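Penicillin binding protein 2X (Streptococcus thermophilus, PDB 5U47) probably cross-links the peptides of adjacent glycan strands as a septal peptidoglycan transpeptidase, a class of enzyme that beta-lactams inactivate by acylation. Local coordinates at residues N308-N319 / S355-M366. The protein carries 1 engineered substitution. Residues are numbered along the deposited sequence; the frame is centred on the assembly and turned at random.
Sequences NGSFNPNATYSN and SNVGMTMLEQAM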
ATOM      1  N   ASN A 308      24.860 -11.373  16.172  1.00 38.31           N
ATOM      2  CA  ASN A 308      26.159 -10.815  16.572  1.00 41.00           C
ATOM      3  C   ASN A 308      26.949 -11.787  17.445  1.00 44.11           C
ATOM      4  O   ASN A 308      28.144 -11.608  17.632  1.00 45.23           O
ATOM      5  CB  ASN A 308      25.943  -9.513  17.366  1.00 40.45           C
ATOM      6  CG  ASN A 308      27.215  -8.713  17.559  1.00 42.83           C
ATOM      7  OD1 ASN A 308      27.941  -8.443  16.604  1.00 42.64           O
ATOM      8  ND2 ASN A 308      27.473  -8.287  18.806  1.00 43.92           N
ATOM      9  N   GLY A 309      26.273 -12.806  17.979  1.00 45.53           N
ATOM     10  CA  GLY A 309      26.888 -13.756  18.892  1.00 48.73           C
ATOM     11  C   GLY A 309      26.928 -13.219  20.323  1.00 50.11           C
ATOM     12  O   GLY A 309      27.582 -13.806  21.187  1.00 51.57           O
ATOM     13  N   SER A 310      26.215 -12.119  20.585  1.00 49.49           N
ATOM     14  CA  SER A 310      26.225 -11.482  21.913  1.00 52.94           C
ATOM     15  C   SER A 310      24.894 -11.644  22.671  1.00 53.93           C
ATOM     16  O   SER A 310      24.370 -10.687  23.279  1.00 54.84           O
ATOM     17  CB  SER A 310      26.615 -10.002  21.781  1.00 52.98           C
ATOM     18  OG  SER A 310      25.730  -9.305  20.922  1.00 49.37           O
ATOM     19  N   PHE A 311      24.354 -12.864  22.627  1.00 52.52           N
ATOM     20  CA  PHE A 311      23.132 -13.185  23.342  1.00 50.84           C
ATOM     21  C   PHE A 311      23.280 -14.515  24.074  1.00 52.51           C
ATOM     22  O   PHE A 311      23.406 -15.567  23.454  1.00 50.33           O
ATOM     23  CB  PHE A 311      21.934 -13.250  22.399  1.00 49.08           C
ATOM     24  CG  PHE A 311      20.639 -13.524  23.101  1.00 47.03           C
ATOM     25  CD1 PHE A 311      19.929 -12.494  23.697  1.00 46.24           C
ATOM     26  CD2 PHE A 311      20.138 -14.811  23.185  1.00 47.22           C
ATOM     27  CE1 PHE A 311      18.735 -12.741  24.356  1.00 46.41           C
ATOM     28  CE2 PHE A 311      18.947 -15.062  23.838  1.00 46.71           C
ATOM     29  CZ  PHE A 311      18.247 -14.029  24.430  1.00 45.99           C
ATOM     30  N   ASN A 312      23.300 -14.444  25.399  1.00 55.63           N
ATOM     31  CA  ASN A 312      23.310 -15.626  26.230  1.00 57.44           C
ATOM     32  C   ASN A 312      21.914 -15.603  26.843  1.00 58.08           C
ATOM     33  O   ASN A 312      21.636 -14.751  27.690  1.00 60.20           O
ATOM     34  CB  ASN A 312      24.397 -15.542  27.288  1.00 60.07           C
ATOM     35  CG  ASN A 312      24.512 -16.816  28.102  1.00 62.59           C
ATOM     36  OD1 ASN A 312      23.554 -17.590  28.225  1.00 62.22           O
ATOM     37  ND2 ASN A 312      25.689 -17.040  28.667  1.00 65.36           N
ATOM     38  N   PRO A 313      21.015 -16.522  26.407  1.00 58.96           N
ATOM     39  CA  PRO A 313      19.626 -16.481  26.909  1.00 58.86           C
ATOM     40  C   PRO A 313      19.493 -16.617  28.423  1.00 59.78           C
ATOM     41  O   PRO A 313      18.590 -16.012  29.011  1.00 56.49           O
ATOM     42  CB  PRO A 313      18.957 -17.691  26.223  1.00 59.42           C
ATOM     43  CG  PRO A 313      20.081 -18.608  25.881  1.00 59.72           C
ATOM     44  CD  PRO A 313      21.255 -17.721  25.576  1.00 59.40           C
ATOM     45  N   ASN A 314      20.405 -17.388  29.017  1.00 60.20           N
ATOM     46  CA  ASN A 314      20.396 -17.722  30.436  1.00 61.46           C
ATOM     47  C   ASN A 314      21.038 -16.702  31.364  1.00 59.76           C
ATOM     48  O   ASN A 314      20.726 -16.689  32.556  1.00 61.44           O
ATOM     49  CB  ASN A 314      21.108 -19.061  30.615  1.00 66.48           C
ATOM     50  CG  ASN A 314      20.546 -20.132  29.702  1.00 68.28           C
ATOM     51  OD1 ASN A 314      19.372 -20.088  29.339  1.00 67.06           O
ATOM     52  ND2 ASN A 314      21.384 -21.090  29.314  1.00 73.27           N
ATOM     53  N   ALA A 315      21.947 -15.873  30.845  1.00 55.69           N
ATOM     54  CA  ALA A 315      22.595 -14.857  31.676  1.00 53.79           C
ATOM     55  C   ALA A 315      21.512 -13.995  32.301  1.00 52.42           C
ATOM     56  O   ALA A 315      20.461 -13.759  31.684  1.00 51.13           O
ATOM     57  CB  ALA A 315      23.551 -14.006  30.856  1.00 52.62           C
ATOM     58  N   THR A 316      21.738 -13.542  33.527  1.00 51.43           N
ATOM     59  CA  THR A 316      20.729 -12.759  34.209  1.00 50.58           C
ATOM     60  C   THR A 316      21.152 -11.334  34.463  1.00 49.63           C
ATOM     61  O   THR A 316      22.314 -10.980  34.312  1.00 50.18           O
ATOM     62  CB  THR A 316      20.312 -13.429  35.529  1.00 52.67           C
ATOM     63  OG1 THR A 316      21.439 -13.509  36.405  1.00 54.33           O
ATOM     64  CG2 THR A 316      19.758 -14.833  35.259  1.00 53.01           C
ATOM     65  N   TYR A 317      20.175 -10.517  34.840  1.00 49.23           N
ATOM     66  CA  TYR A 317      20.401  -9.108  35.140  1.00 50.14           C
ATOM     67  C   TYR A 317      19.272  -8.630  36.044  1.00 51.35           C
ATOM     68  O   TYR A 317      18.268  -9.325  36.208  1.00 52.04           O
ATOM     69  CB  TYR A 317      20.432  -8.275  33.844  1.00 49.64           C
ATOM     70  CG  TYR A 317      19.076  -8.156  33.173  1.00 47.52           C
ATOM     71  CD1 TYR A 317      18.614  -9.139  32.308  1.00 46.58           C
ATOM     72  CD2 TYR A 317      18.251  -7.064  33.425  1.00 47.56           C
ATOM     73  CE1 TYR A 317      17.373  -9.037  31.712  1.00 44.84           C
ATOM     74  CE2 TYR A 317      17.007  -6.952  32.831  1.00 45.24           C
ATOM     75  CZ  TYR A 317      16.570  -7.940  31.986  1.00 45.11           C
ATOM     76  OH  TYR A 317      15.327  -7.825  31.397  1.00 43.52           O
ATOM     77  N   SER A 318      19.434  -7.443  36.616  1.00 52.15           N
ATOM     78  CA  SER A 318      18.411  -6.856  37.462  1.00 52.83           C
ATOM     79  C   SER A 318      17.888  -5.565  36.830  1.00 52.80           C
ATOM     80  O   SER A 318      18.663  -4.759  36.326  1.00 52.11           O
ATOM     81  CB  SER A 318      18.974  -6.551  38.849  1.00 54.94           C
ATOM     82  OG  SER A 318      17.963  -5.988  39.658  1.00 56.49           O
ATOM     83  N   ASN A 319      16.569  -5.373  36.872  1.00 53.45           N
ATOM     84  CA  ASN A 319      15.953  -4.148  36.360  1.00 53.02           C
ATOM     85  C   ASN A 319      15.613  -3.193  37.509  1.00 56.41           C
ATOM     86  O   ASN A 319      14.958  -2.172  37.289  1.00 57.46           O
ATOM     87  CB  ASN A 319      14.680  -4.480  35.566  1.00 52.28           C
ATOM     88  CG  ASN A 319      13.585  -5.100  36.424  1.00 53.79           C
ATOM     89  OD1 ASN A 319      13.778  -5.368  37.616  1.00 56.08           O
ATOM     90  ND2 ASN A 319      12.422  -5.332  35.819  1.00 52.88           N
ATOM     91  N   SER A 355      11.239  -6.082  28.770  1.00 37.24           N
ATOM     92  CA  SER A 355      12.101  -5.271  29.618  1.00 38.31           C
ATOM     93  C   SER A 355      12.991  -4.339  28.797  1.00 37.43           C
ATOM     94  O   SER A 355      13.874  -4.804  28.083  1.00 37.24           O
ATOM     95  CB  SER A 355      12.989  -6.176  30.480  1.00 39.50           C
ATOM     96  OG  SER A 355      13.957  -5.426  31.209  1.00 41.09           O
ATOM     97  N   ASN A 356      12.747  -3.030  28.898  1.00 37.52           N
ATOM     98  CA  ASN A 356      13.589  -2.020  28.234  1.00 37.64           C
ATOM     99  C   ASN A 356      15.042  -2.085  28.719  1.00 38.26           C
ATOM    100  O   ASN A 356      15.976  -1.865  27.940  1.00 39.22           O
ATOM    101  CB  ASN A 356      13.082  -0.602  28.503  1.00 37.15           C
ATOM    102  CG  ASN A 356      11.822  -0.268  27.755  1.00 36.41           C
ATOM    103  OD1 ASN A 356      11.383  -0.986  26.854  1.00 35.54           O
ATOM    104  ND2 ASN A 356      11.245   0.857  28.106  1.00 36.42           N
ATOM    105  N   VAL A 357      15.222  -2.369  30.007  1.00 39.38           N
ATOM    106  CA  VAL A 357      16.552  -2.468  30.612  1.00 41.78           C
ATOM    107  C   VAL A 357      17.338  -3.628  30.004  1.00 41.55           C
ATOM    108  O   VAL A 357      18.496  -3.463  29.595  1.00 42.03           O
ATOM    109  CB  VAL A 357      16.457  -2.638  32.145  1.00 43.68           C
ATOM    110  CG1 VAL A 357      17.817  -2.926  32.750  1.00 46.54           C
ATOM    111  CG2 VAL A 357      15.830  -1.402  32.791  1.00 43.18           C
ATOM    112  N   GLY A 358      16.701  -4.793  29.938  1.00 40.43           N
ATOM    113  CA  GLY A 358      17.328  -5.981  29.376  1.00 39.76           C
ATOM    114  C   GLY A 358      17.722  -5.762  27.927  1.00 38.58           C
ATOM    115  O   GLY A 358      18.808  -6.158  27.499  1.00 38.52           O
ATOM    116  N   MET A 359      16.856  -5.100  27.175  1.00 37.70           N
ATOM    117  CA  MET A 359      17.145  -4.856  25.758  1.00 38.33           C
ATOM    118  C   MET A 359      18.243  -3.800  25.614  1.00 38.14           C
ATOM    119  O   MET A 359      19.151  -3.953  24.807  1.00 38.98           O
ATOM    120  CB  MET A 359      15.874  -4.481  24.998  1.00 37.25           C
ATOM    121  CG  MET A 359      14.816  -5.579  24.930  1.00 37.34           C
ATOM    122  SD  MET A 359      15.356  -7.271  24.573  1.00 38.92           S
ATOM    123  CE  MET A 359      15.699  -7.955  26.180  1.00 39.79           C
ATOM    124  N   THR A 360      18.186  -2.755  26.425  1.00 38.58           N
ATOM    125  CA  THR A 360      19.235  -1.742  26.399  1.00 38.53           C
ATOM    126  C   THR A 360      20.598  -2.386  26.725  1.00 39.59           C
ATOM    127  O   THR A 360      21.593  -2.067  26.094  1.00 38.34           O
ATOM    128  CB  THR A 360      18.919  -0.610  27.363  1.00 39.10           C
ATOM    129  OG1 THR A 360      17.671  -0.022  26.986  1.00 38.19           O
ATOM    130  CG2 THR A 360      20.026   0.449  27.342  1.00 40.62           C
ATOM    131  N   MET A 361      20.626  -3.309  27.685  1.00 40.18           N
ATOM    132  CA  MET A 361      21.865  -4.027  28.000  1.00 42.82           C
ATOM    133  C   MET A 361      22.387  -4.799  26.777  1.00 42.14           C
ATOM    134  O   MET A 361      23.595  -4.804  26.516  1.00 42.33           O
ATOM    135  CB  MET A 361      21.677  -4.965  29.203  1.00 44.82           C
ATOM    136  CG  MET A 361      21.646  -4.241  30.536  1.00 46.89           C
ATOM    137  SD  MET A 361      21.081  -5.286  31.897  1.00 49.50           S
ATOM    138  CE  MET A 361      21.489  -4.272  33.316  1.00 53.17           C
ATOM    139  N   LEU A 362      21.482  -5.436  26.027  1.00 40.89           N
ATOM    140  CA  LEU A 362      21.875  -6.176  24.818  1.00 40.17           C
ATOM    141  C   LEU A 362      22.459  -5.225  23.773  1.00 39.56           C
ATOM    142  O   LEU A 362      23.448  -5.561  23.109  1.00 38.83           O
ATOM    143  CB  LEU A 362      20.696  -6.969  24.225  1.00 39.53           C
ATOM    144  CG  LEU A 362      20.222  -8.195  25.018  1.00 40.25           C
ATOM    145  CD1 LEU A 362      19.021  -8.855  24.349  1.00 39.20           C
ATOM    146  CD2 LEU A 362      21.363  -9.193  25.200  1.00 42.27           C
ATOM    147  N   GLU A 363      21.849  -4.042  23.651  1.00 38.03           N
ATOM    148  CA  GLU A 363      22.324  -2.994  22.738  1.00 38.08           C
ATOM    149  C   GLU A 363      23.740  -2.533  23.103  1.00 41.48           C
ATOM    150  O   GLU A 363      24.572  -2.355  22.217  1.00 41.21           O
ATOM    151  CB  GLU A 363      21.370  -1.791  22.743  1.00 37.29           C
ATOM    152  CG  GLU A 363      21.632  -0.742  21.661  1.00 36.77           C
ATOM    153  CD  GLU A 363      22.787   0.215  21.944  1.00 38.21           C
ATOM    154  OE1 GLU A 363      23.017   0.587  23.103  1.00 37.37           O
ATOM    155  OE2 GLU A 363      23.466   0.614  20.975  1.00 39.36           O
ATOM    156  N   GLN A 364      23.991  -2.345  24.398  0.60 42.99           N
ATOM    157  CA  GLN A 364      25.313  -1.919  24.880  0.60 45.89           C
ATOM    158  C   GLN A 364      26.368  -3.011  24.683  0.60 46.81           C
ATOM    159  O   GLN A 364      27.526  -2.710  24.424  0.60 48.09           O
ATOM    160  CB  GLN A 364      25.250  -1.509  26.355  0.60 47.57           C
ATOM    161  CG  GLN A 364      24.433  -0.250  26.622  0.60 47.02           C
ATOM    162  CD  GLN A 364      24.407   0.148  28.089  0.60 48.76           C
ATOM    163  OE1 GLN A 364      25.037  -0.483  28.939  0.60 49.74           O
ATOM    164  NE2 GLN A 364      23.672   1.205  28.391  0.60 49.75           N
ATOM    165  N   ALA A 365      25.946  -4.270  24.789  1.00 47.49           N
ATOM    166  CA  ALA A 365      26.848  -5.427  24.621  1.00 49.50           C
ATOM    167  C   ALA A 365      27.320  -5.583  23.185  1.00 49.32           C
ATOM    168  O   ALA A 365      28.420  -6.054  22.946  1.00 51.91           O
ATOM    169  CB  ALA A 365      26.164  -6.711  25.073  1.00 50.33           C
ATOM    170  N   MET A 366      26.474  -5.229  22.225  1.00 46.70           N
ATOM    171  CA  MET A 366      26.892  -5.301  20.832  1.00 46.53           C
ATOM    172  C   MET A 366      27.558  -3.969  20.478  1.00 45.78           C
ATOM    173  O   MET A 366      28.471  -3.933  19.669  1.00 46.64           O
ATOM    174  CB  MET A 366      25.729  -5.685  19.894  1.00 45.24           C
ATOM    175  CG  MET A 366      24.667  -4.648  19.642  1.00 44.65           C
ATOM    176  SD  MET A 366      23.389  -5.314  18.524  1.00 45.61           S
ATOM    177  CE  MET A 366      22.409  -6.297  19.659  1.00 44.57           C
TER
HETATM  178  O   HOH W   1      29.756  -6.558  19.404  1.00 46.76           O
HETATM  179  O   HOH W   2      23.800  -8.192  22.420  0.50 28.71           O
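Y317 lies against the first turn of helix 356-366, its OH donating to S355 OG at 2.8 Å. S355 is the N-cap: the same OG accepts from G358 N (3.1 Å, 166°), and D332 is a further partner of this hydroxyl. The phenol packs closely against G358, Y317 CZ 3.4 Å from G358 CA, a fit that a residue without a side chain allows. M361 SD lies oblique to the ring, 4.3 Å from its centroid, a Met-aromatic contact. Chi1 of 70°, with CG between backbone N and carbonyl carbon, lays the Y317 ring along the first turn, while its backbone pairs with M345 and its ring stacks on F347. Toward the helix's C-terminal end, L362 CD1 meets the edge of the F311 ring in its plane, 3.8 Å from F311 CD1. Near M366, N308 ND2 packs on M366 CB (3.3 Å) and donates to S310 OG within its own segment; one water joins S310 O and OG to L362 O, another N308 ND2 to M366 O. D332 also accepts from V357 N, and N356 OD1 accepts from K298 of a probable SxxK motif. Gripped by Y317 OH, G358 N and D332, the S355 hydroxyl is probably fixed in rotation near that motif.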